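Local coordinates for protein chinitase A (Streptomyces coelicolor, PDB 3EBV) that probably hydrolyses internal glycosidic bonds of chitin, this chain being the family 18 glycoside hydrolase domain of a longer secreted protein, at residues A[7-21]-A[267-279]. Numbering follows the deposited sequence.
Sequences VTGYWQNFNNGATVQ and GAMTWSTNWDATA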
ATOM      1  N   VAL A   7      -4.905   8.871  -0.747  1.00 12.82           N
ATOM      2  CA  VAL A   7      -3.553   8.753  -0.190  1.00 12.85           C
ATOM      3  C   VAL A   7      -3.620   7.615   0.813  1.00 12.17           C
ATOM      4  O   VAL A   7      -4.483   7.645   1.730  1.00 11.76           O
ATOM      5  CB  VAL A   7      -3.086  10.044   0.528  1.00 12.92           C
ATOM      6  CG1 VAL A   7      -1.671   9.826   1.095  1.00 15.46           C
ATOM      7  CG2 VAL A   7      -3.068  11.226  -0.465  1.00 14.98           C
ATOM      8  N   THR A   8      -2.768   6.602   0.644  1.00 10.45           N
ATOM      9  CA  THR A   8      -2.665   5.482   1.622  1.00 10.21           C
ATOM     10  C   THR A   8      -1.469   5.756   2.507  1.00 11.33           C
ATOM     11  O   THR A   8      -0.401   6.155   2.017  1.00 11.41           O
ATOM     12  CB  THR A   8      -2.457   4.128   0.886  1.00 11.37           C
ATOM     13  OG1 THR A   8      -3.575   3.872   0.026  1.00 11.26           O
ATOM     14  CG2 THR A   8      -2.291   2.954   1.836  1.00 10.51           C
ATOM     15  N   GLY A   9      -1.632   5.551   3.814  1.00 11.02           N
ATOM     16  CA  GLY A   9      -0.470   5.655   4.724  1.00 11.47           C
ATOM     17  C   GLY A   9      -0.357   4.468   5.632  1.00  9.97           C
ATOM     18  O   GLY A   9      -1.382   3.959   6.102  1.00 10.85           O
ATOM     19  N   TYR A  10       0.866   3.989   5.823  1.00 10.84           N
ATOM     20  CA  TYR A  10       1.110   2.879   6.773  1.00  9.96           C
ATOM     21  C   TYR A  10       1.261   3.414   8.179  1.00 11.10           C
ATOM     22  O   TYR A  10       2.113   4.273   8.392  1.00 11.53           O
ATOM     23  CB  TYR A  10       2.363   2.099   6.377  1.00 10.96           C
ATOM     24  CG  TYR A  10       2.101   1.203   5.189  1.00 10.16           C
ATOM     25  CD1 TYR A  10       1.783  -0.142   5.388  1.00 11.33           C
ATOM     26  CD2 TYR A  10       2.123   1.705   3.873  1.00 11.20           C
ATOM     27  CE1 TYR A  10       1.492  -1.000   4.302  1.00 10.76           C
ATOM     28  CE2 TYR A  10       1.830   0.848   2.794  1.00 12.36           C
ATOM     29  CZ  TYR A  10       1.519  -0.476   3.022  1.00 12.13           C
ATOM     30  OH  TYR A  10       1.223  -1.281   1.945  1.00 11.92           O
ATOM     31  N   TRP A  11       0.435   2.881   9.100  1.00 11.12           N
ATOM     32  CA  TRP A  11       0.553   3.241  10.540  1.00 11.65           C
ATOM     33  C   TRP A  11       1.257   2.104  11.241  1.00 11.26           C
ATOM     34  O   TRP A  11       0.853   0.942  11.110  1.00 12.16           O
ATOM     35  CB  TRP A  11      -0.846   3.433  11.088  1.00 12.36           C
ATOM     36  CG  TRP A  11      -0.897   3.637  12.583  1.00 12.10           C
ATOM     37  CD1 TRP A  11      -0.743   4.820  13.229  1.00 13.13           C
ATOM     38  CD2 TRP A  11      -1.097   2.625  13.593  1.00 13.30           C
ATOM     39  NE1 TRP A  11      -0.831   4.621  14.611  1.00 14.16           N
ATOM     40  CE2 TRP A  11      -1.049   3.296  14.850  1.00 14.18           C
ATOM     41  CE3 TRP A  11      -1.274   1.238  13.570  1.00 15.01           C
ATOM     42  CZ2 TRP A  11      -1.232   2.620  16.073  1.00 14.54           C
ATOM     43  CZ3 TRP A  11      -1.434   0.554  14.797  1.00 13.90           C
ATOM     44  CH2 TRP A  11      -1.415   1.261  16.021  1.00 14.65           C
ATOM     45  N   GLN A  12       2.336   2.427  11.972  1.00 11.64           N
ATOM     46  CA  GLN A  12       3.160   1.390  12.622  1.00 11.63           C
ATOM     47  C   GLN A  12       2.605   0.830  13.927  1.00 13.28           C
ATOM     48  O   GLN A  12       2.431   1.574  14.895  1.00 14.20           O
ATOM     49  CB  GLN A  12       4.543   1.915  12.927  1.00 11.96           C
ATOM     50  CG  GLN A  12       5.301   2.393  11.646  1.00 11.38           C
ATOM     51  CD  GLN A  12       6.566   3.201  11.958  1.00 13.68           C
ATOM     52  OE1 GLN A  12       7.207   3.727  11.061  1.00 12.86           O
ATOM     53  NE2 GLN A  12       6.983   3.243  13.254  1.00 13.65           N
ATOM     54  N   ASN A  13       2.400  -0.473  13.954  1.00 13.98           N
ATOM     55  CA  ASN A  13       2.088  -1.177  15.227  1.00 14.35           C
ATOM     56  C   ASN A  13       3.362  -1.583  15.939  1.00 15.47           C
ATOM     57  O   ASN A  13       3.484  -2.723  16.388  1.00 17.22           O
ATOM     58  CB  ASN A  13       1.224  -2.418  14.912  1.00 14.02           C
ATOM     59  CG  ASN A  13       0.775  -3.148  16.181  1.00 15.87           C
ATOM     60  OD1 ASN A  13       0.401  -2.500  17.146  1.00 15.93           O
ATOM     61  ND2 ASN A  13       0.799  -4.475  16.152  1.00 19.51           N
ATOM     62  N   PHE A  14       4.309  -0.653  16.042  1.00 14.69           N
ATOM     63  CA  PHE A  14       5.615  -0.946  16.640  1.00 14.39           C
ATOM     64  C   PHE A  14       6.369   0.357  16.709  1.00 16.26           C
ATOM     65  O   PHE A  14       6.029   1.322  16.017  1.00 15.15           O
ATOM     66  CB  PHE A  14       6.406  -2.011  15.847  1.00 15.53           C
ATOM     67  CG  PHE A  14       6.630  -1.646  14.386  1.00 13.92           C
ATOM     68  CD1 PHE A  14       7.757  -0.924  14.015  1.00 16.91           C
ATOM     69  CD2 PHE A  14       5.716  -2.041  13.419  1.00 15.98           C
ATOM     70  CE1 PHE A  14       7.960  -0.553  12.680  1.00 14.24           C
ATOM     71  CE2 PHE A  14       5.930  -1.699  12.076  1.00 14.64           C
ATOM     72  CZ  PHE A  14       7.042  -0.954  11.714  1.00 14.23           C
ATOM     73  N   ASN A  15       7.418   0.387  17.524  1.00 16.99           N
ATOM     74  CA  ASN A  15       8.235   1.582  17.669  1.00 17.17           C
ATOM     75  C   ASN A  15       9.586   1.336  17.006  1.00 18.40           C
ATOM     76  O   ASN A  15      10.330   0.407  17.399  1.00 18.99           O
ATOM     77  CB  ASN A  15       8.412   1.855  19.190  1.00 18.42           C
ATOM     78  CG  ASN A  15       9.252   3.081  19.490  1.00 22.55           C
ATOM     79  OD1 ASN A  15       9.808   3.719  18.617  1.00 23.00           O
ATOM     80  ND2 ASN A  15       9.366   3.397  20.780  1.00 29.56           N
ATOM     81  N   ASN A  16       9.909   2.129  15.971  1.00 16.54           N
ATOM     82  CA  ASN A  16      11.186   2.023  15.277  1.00 16.68           C
ATOM     83  C   ASN A  16      11.997   3.317  15.363  1.00 16.30           C
ATOM     84  O   ASN A  16      12.905   3.538  14.565  1.00 16.07           O
ATOM     85  CB  ASN A  16      10.994   1.672  13.784  1.00 16.35           C
ATOM     86  CG  ASN A  16      10.163   2.738  13.049  1.00 15.94           C
ATOM     87  OD1 ASN A  16       9.819   3.762  13.644  1.00 13.78           O
ATOM     88  ND2 ASN A  16       9.823   2.482  11.770  1.00 15.65           N
ATOM     89  N   GLY A  17      11.673   4.150  16.340  1.00 16.63           N
ATOM     90  CA  GLY A  17      12.344   5.427  16.460  1.00 16.17           C
ATOM     91  C   GLY A  17      11.557   6.579  15.844  1.00 16.00           C
ATOM     92  O   GLY A  17      11.839   7.743  16.137  1.00 16.34           O
ATOM     93  N   ALA A  18      10.583   6.258  14.973  1.00 13.97           N
ATOM     94  CA  ALA A  18       9.690   7.307  14.451  1.00 13.87           C
ATOM     95  C   ALA A  18       8.741   7.810  15.535  1.00 13.38           C
ATOM     96  O   ALA A  18       8.619   7.225  16.625  1.00 14.33           O
ATOM     97  CB  ALA A  18       8.879   6.755  13.245  1.00 12.81           C
ATOM     98  N   THR A  19       8.015   8.874  15.244  1.00 12.92           N
ATOM     99  CA  THR A  19       7.022   9.401  16.174  1.00 13.37           C
ATOM    100  C   THR A  19       5.909   8.400  16.445  1.00 14.05           C
ATOM    101  O   THR A  19       5.259   7.933  15.509  1.00 13.78           O
ATOM    102  CB  THR A  19       6.403  10.714  15.612  1.00 12.58           C
ATOM    103  OG1 THR A  19       7.426  11.712  15.521  1.00 13.77           O
ATOM    104  CG2 THR A  19       5.288  11.260  16.505  1.00 13.87           C
ATOM    105  N   VAL A  20       5.703   8.046  17.710  1.00 14.40           N
ATOM    106  CA  VAL A  20       4.640   7.126  18.055  1.00 14.31           C
ATOM    107  C   VAL A  20       3.301   7.810  17.918  1.00 14.11           C
ATOM    108  O   VAL A  20       3.124   8.973  18.327  1.00 15.14           O
ATOM    109  CB  VAL A  20       4.837   6.574  19.514  1.00 15.57           C
ATOM    110  CG1 VAL A  20       3.601   5.815  19.984  1.00 17.20           C
ATOM    111  CG2 VAL A  20       6.040   5.660  19.538  1.00 19.08           C
ATOM    112  N   GLN A  21       2.343   7.084  17.326  1.00 13.87           N
ATOM    113  CA  GLN A  21       1.023   7.623  17.068  1.00 13.46           C
ATOM    114  C   GLN A  21      -0.072   6.652  17.464  1.00 14.87           C
ATOM    115  O   GLN A  21       0.079   5.442  17.260  1.00 14.83           O
ATOM    116  CB  GLN A  21       0.809   7.925  15.558  1.00 14.13           C
ATOM    117  CG  GLN A  21       1.739   8.987  14.976  1.00 13.61           C
ATOM    118  CD  GLN A  21       1.428   9.262  13.524  1.00 14.07           C
ATOM    119  OE1 GLN A  21       1.391   8.327  12.712  1.00 15.51           O
ATOM    120  NE2 GLN A  21       1.243  10.539  13.167  1.00 13.51           N
ATOM    121  N   GLY A 267      -3.752   7.704  -6.895  1.00 10.71           N
ATOM    122  CA  GLY A 267      -3.079   8.628  -5.980  1.00  9.75           C
ATOM    123  C   GLY A 267      -1.722   8.129  -5.554  1.00 10.36           C
ATOM    124  O   GLY A 267      -0.928   7.644  -6.377  1.00 10.03           O
ATOM    125  N   ALA A 268      -1.479   8.223  -4.239  1.00 10.13           N
ATOM    126  CA  ALA A 268      -0.137   7.984  -3.709  1.00  9.26           C
ATOM    127  C   ALA A 268      -0.223   7.238  -2.409  1.00  9.21           C
ATOM    128  O   ALA A 268      -1.303   7.069  -1.836  1.00  9.76           O
ATOM    129  CB  ALA A 268       0.648   9.319  -3.534  1.00 10.30           C
HETATM  130  N   MSE A 269       0.941   6.770  -1.970  1.00  8.30           N
HETATM  131  CA  MSE A 269       1.029   5.984  -0.720  1.00  9.05           C
HETATM  132  C   MSE A 269       2.341   6.368  -0.048  1.00  8.86           C
HETATM  133  O   MSE A 269       3.320   6.725  -0.722  1.00  8.47           O
HETATM  134  CB  MSE A 269       1.034   4.480  -1.047  1.00  8.90           C
HETATM  135  CG  MSE A 269       1.302   3.578   0.176  1.00 11.15           C
HETATM  136 SE   MSE A 269       3.266   3.315   0.481  1.00 14.76          SE
HETATM  137  CE  MSE A 269       3.538   1.680  -0.564  1.00 10.97           C
ATOM    138  N   THR A 270       2.391   6.295   1.300  1.00  9.14           N
ATOM    139  CA  THR A 270       3.698   6.457   1.959  1.00  9.92           C
ATOM    140  C   THR A 270       3.926   5.508   3.143  1.00  8.88           C
ATOM    141  O   THR A 270       2.991   5.187   3.923  1.00  9.96           O
ATOM    142  CB  THR A 270       3.945   7.917   2.398  1.00  9.87           C
ATOM    143  OG1 THR A 270       5.329   8.102   2.732  1.00 10.14           O
ATOM    144  CG2 THR A 270       3.089   8.290   3.587  1.00 11.46           C
ATOM    145  N   TRP A 271       5.196   5.087   3.224  1.00  8.76           N
ATOM    146  CA  TRP A 271       5.731   4.455   4.435  1.00  8.91           C
ATOM    147  C   TRP A 271       6.507   5.566   5.142  1.00  8.51           C
ATOM    148  O   TRP A 271       7.522   6.027   4.587  1.00  9.94           O
ATOM    149  CB  TRP A 271       6.685   3.339   4.033  1.00  9.50           C
ATOM    150  CG  TRP A 271       7.322   2.738   5.268  1.00 10.56           C
ATOM    151  CD1 TRP A 271       8.557   3.056   5.774  1.00 11.31           C
ATOM    152  CD2 TRP A 271       6.735   1.780   6.151  1.00 11.38           C
ATOM    153  NE1 TRP A 271       8.776   2.332   6.950  1.00 12.26           N
ATOM    154  CE2 TRP A 271       7.681   1.534   7.182  1.00 12.01           C
ATOM    155  CE3 TRP A 271       5.513   1.092   6.155  1.00 11.89           C
ATOM    156  CZ2 TRP A 271       7.421   0.629   8.235  1.00 14.14           C
ATOM    157  CZ3 TRP A 271       5.251   0.203   7.183  1.00 13.02           C
ATOM    158  CH2 TRP A 271       6.213  -0.027   8.207  1.00 13.77           C
ATOM    159  N   SER A 272       6.078   6.051   6.325  1.00  9.82           N
ATOM    160  CA  SER A 272       4.895   5.658   7.092  1.00  9.99           C
ATOM    161  C   SER A 272       4.299   6.950   7.675  1.00 10.01           C
ATOM    162  O   SER A 272       4.943   8.001   7.658  1.00 10.42           O
ATOM    163  CB  SER A 272       5.281   4.738   8.274  1.00 10.04           C
ATOM    164  OG  SER A 272       6.183   5.453   9.134  1.00 11.40           O
ATOM    165  N   THR A 273       3.103   6.873   8.240  1.00 10.30           N
ATOM    166  CA  THR A 273       2.512   8.050   8.910  1.00  9.92           C
ATOM    167  C   THR A 273       3.450   8.515  10.050  1.00 10.09           C
ATOM    168  O   THR A 273       3.578   9.721  10.296  1.00 12.06           O
ATOM    169  CB  THR A 273       1.082   7.768   9.423  1.00 10.66           C
ATOM    170  OG1 THR A 273       1.119   6.780  10.453  1.00 11.58           O
ATOM    171  CG2 THR A 273       0.199   7.208   8.285  1.00 10.53           C
ATOM    172  N   ASN A 274       4.118   7.566  10.680  1.00 10.76           N
ATOM    173  CA  ASN A 274       5.001   7.902  11.840  1.00 10.30           C
ATOM    174  C   ASN A 274       6.198   8.690  11.382  1.00 11.51           C
ATOM    175  O   ASN A 274       6.569   9.716  12.005  1.00 12.01           O
ATOM    176  CB  ASN A 274       5.418   6.603  12.541  1.00 11.53           C
ATOM    177  CG  ASN A 274       4.224   5.754  12.914  1.00 11.82           C
ATOM    178  OD1 ASN A 274       3.673   4.998  12.080  1.00 11.67           O
ATOM    179  ND2 ASN A 274       3.798   5.852  14.183  1.00 12.38           N
ATOM    180  N   TRP A 275       6.836   8.245  10.287  1.00 10.72           N
ATOM    181  CA  TRP A 275       7.956   9.011   9.766  1.00 10.49           C
ATOM    182  C   TRP A 275       7.474  10.355   9.197  1.00  9.92           C
ATOM    183  O   TRP A 275       8.174  11.369   9.330  1.00 10.84           O
ATOM    184  CB  TRP A 275       8.720   8.222   8.707  1.00 11.21           C
ATOM    185  CG  TRP A 275       9.524   7.084   9.235  1.00 11.71           C
ATOM    186  CD1 TRP A 275       9.411   5.776   8.885  1.00 10.71           C
ATOM    187  CD2 TRP A 275      10.578   7.151  10.204  1.00 11.12           C
ATOM    188  NE1 TRP A 275      10.342   5.005   9.553  1.00 11.98           N
ATOM    189  CE2 TRP A 275      11.062   5.828  10.386  1.00 11.46           C
ATOM    190  CE3 TRP A 275      11.187   8.209  10.913  1.00 12.71           C
ATOM    191  CZ2 TRP A 275      12.119   5.510  11.286  1.00 12.27           C
ATOM    192  CZ3 TRP A 275      12.226   7.889  11.833  1.00 11.72           C
ATOM    193  CH2 TRP A 275      12.687   6.552  11.986  1.00 12.19           C
ATOM    194  N   ASP A 276       6.267  10.392   8.621  1.00 10.59           N
ATOM    195  CA  ASP A 276       5.713  11.680   8.136  1.00 10.98           C
ATOM    196  C   ASP A 276       5.628  12.687   9.318  1.00 10.37           C
ATOM    197  O   ASP A 276       6.042  13.844   9.190  1.00 11.86           O
ATOM    198  CB  ASP A 276       4.334  11.373   7.500  1.00 10.86           C
ATOM    199  CG  ASP A 276       3.598  12.579   6.871  1.00 10.67           C
ATOM    200  OD1 ASP A 276       4.243  13.471   6.267  1.00 11.54           O
ATOM    201  OD2 ASP A 276       2.337  12.528   6.996  1.00 12.43           O
ATOM    202  N   ALA A 277       5.158  12.194  10.462  1.00  9.96           N
ATOM    203  CA  ALA A 277       4.989  13.041  11.680  1.00 10.69           C
ATOM    204  C   ALA A 277       6.346  13.519  12.189  1.00 11.19           C
ATOM    205  O   ALA A 277       6.481  14.705  12.569  1.00 12.04           O
ATOM    206  CB  ALA A 277       4.273  12.264  12.754  1.00 11.65           C
ATOM    207  N   THR A 278       7.345  12.621  12.210  1.00 10.19           N
ATOM    208  CA  THR A 278       8.700  13.041  12.583  1.00 10.69           C
ATOM    209  C   THR A 278       9.172  14.195  11.711  1.00 11.29           C
ATOM    210  O   THR A 278       9.876  15.131  12.170  1.00 11.92           O
ATOM    211  CB  THR A 278       9.656  11.838  12.545  1.00 10.60           C
ATOM    212  OG1 THR A 278       9.313  10.987  13.657  1.00 12.15           O
ATOM    213  CG2 THR A 278      11.137  12.293  12.618  1.00 11.40           C
ATOM    214  N   ALA A 279       8.756  14.156  10.428  1.00 11.32           N
ATOM    215  CA  ALA A 279       9.150  15.190   9.449  1.00 11.99           C
ATOM    216  C   ALA A 279       8.082  16.286   9.308  1.00 12.34           C
ATOM    217  O   ALA A 279       7.979  16.911   8.244  1.00 14.40           O
ATOM    218  CB  ALA A 279       9.454  14.530   8.059  1.00 12.23           C
TER
HETATM  219  O   HOH W   1      -3.253   4.944  -2.487  1.00 12.12           O
HETATM  220  O   HOH W   2       2.206   4.131  15.901  1.00 12.70           O
HETATM  221  O   HOH W   3      11.439  10.258  15.155  1.00 18.62           O
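Thr8 bonds to the two neighbours of Met269, the residue paired with it: its N donates to Ala268 O and its O accepts from Thr270 N, each at 2.9 Å. Tyr10 N continues the parallel ladder onto Thr270 O, and Tyr10 O then takes Thr273 N at the start of helix 273-278. Side-chain amides carry the polar network past the end of the ladder. Asn274 links the end of strand 7-12 to the loop that follows, its OD1 accepting from Gln12 N at 2.9 Å while its ND2 donates to Thr19 O, which lies in the amide plane. The Gln12 amide stacks on that of Asn274, the planes 24° apart. Gln12 OE1 is gripped from opposite faces of its plane by Ser272 OG, 2.8 Å away, and by Asn16 ND2; Ser272 OG in turn N-caps the helix by accepting from Trp275 N. Without the Gln12 amide, as with an alanine here, the Ser272 hydroxyl would probably lose its acceptor and the Asn16 amide be freer to turn. Further along, Thr273 OG1 donates to Gln21 OE1, and the Thr19 and Thr278 hydroxyls share a bond.

Pairing strand 7-12 with strand 267-271 closes the TIM barrel of family 18, joining the first barrel strand to the last. The Tyr10 and Met269 side chains share one face of this sheet, and Tyr10 OH bonds to Asp117.

Aromatic side chains make the apolar part of the contact. The selenium of selenomethionine Met269 meets the Tyr10 ring edge, SE lying 3.7 Å from CE2. With CG of Trp271 anti to the backbone N (chi1 176°), the indole lies against Tyr10, its CE3 3.3 Å from Tyr10 CB, while its CH2 meets Phe14 CZ edge to edge; a cis peptide bond precedes Ser272. Ala18 CB sits over the Trp275 six-membered ring as a CH-pi contact, 3.5 Å from its centroid.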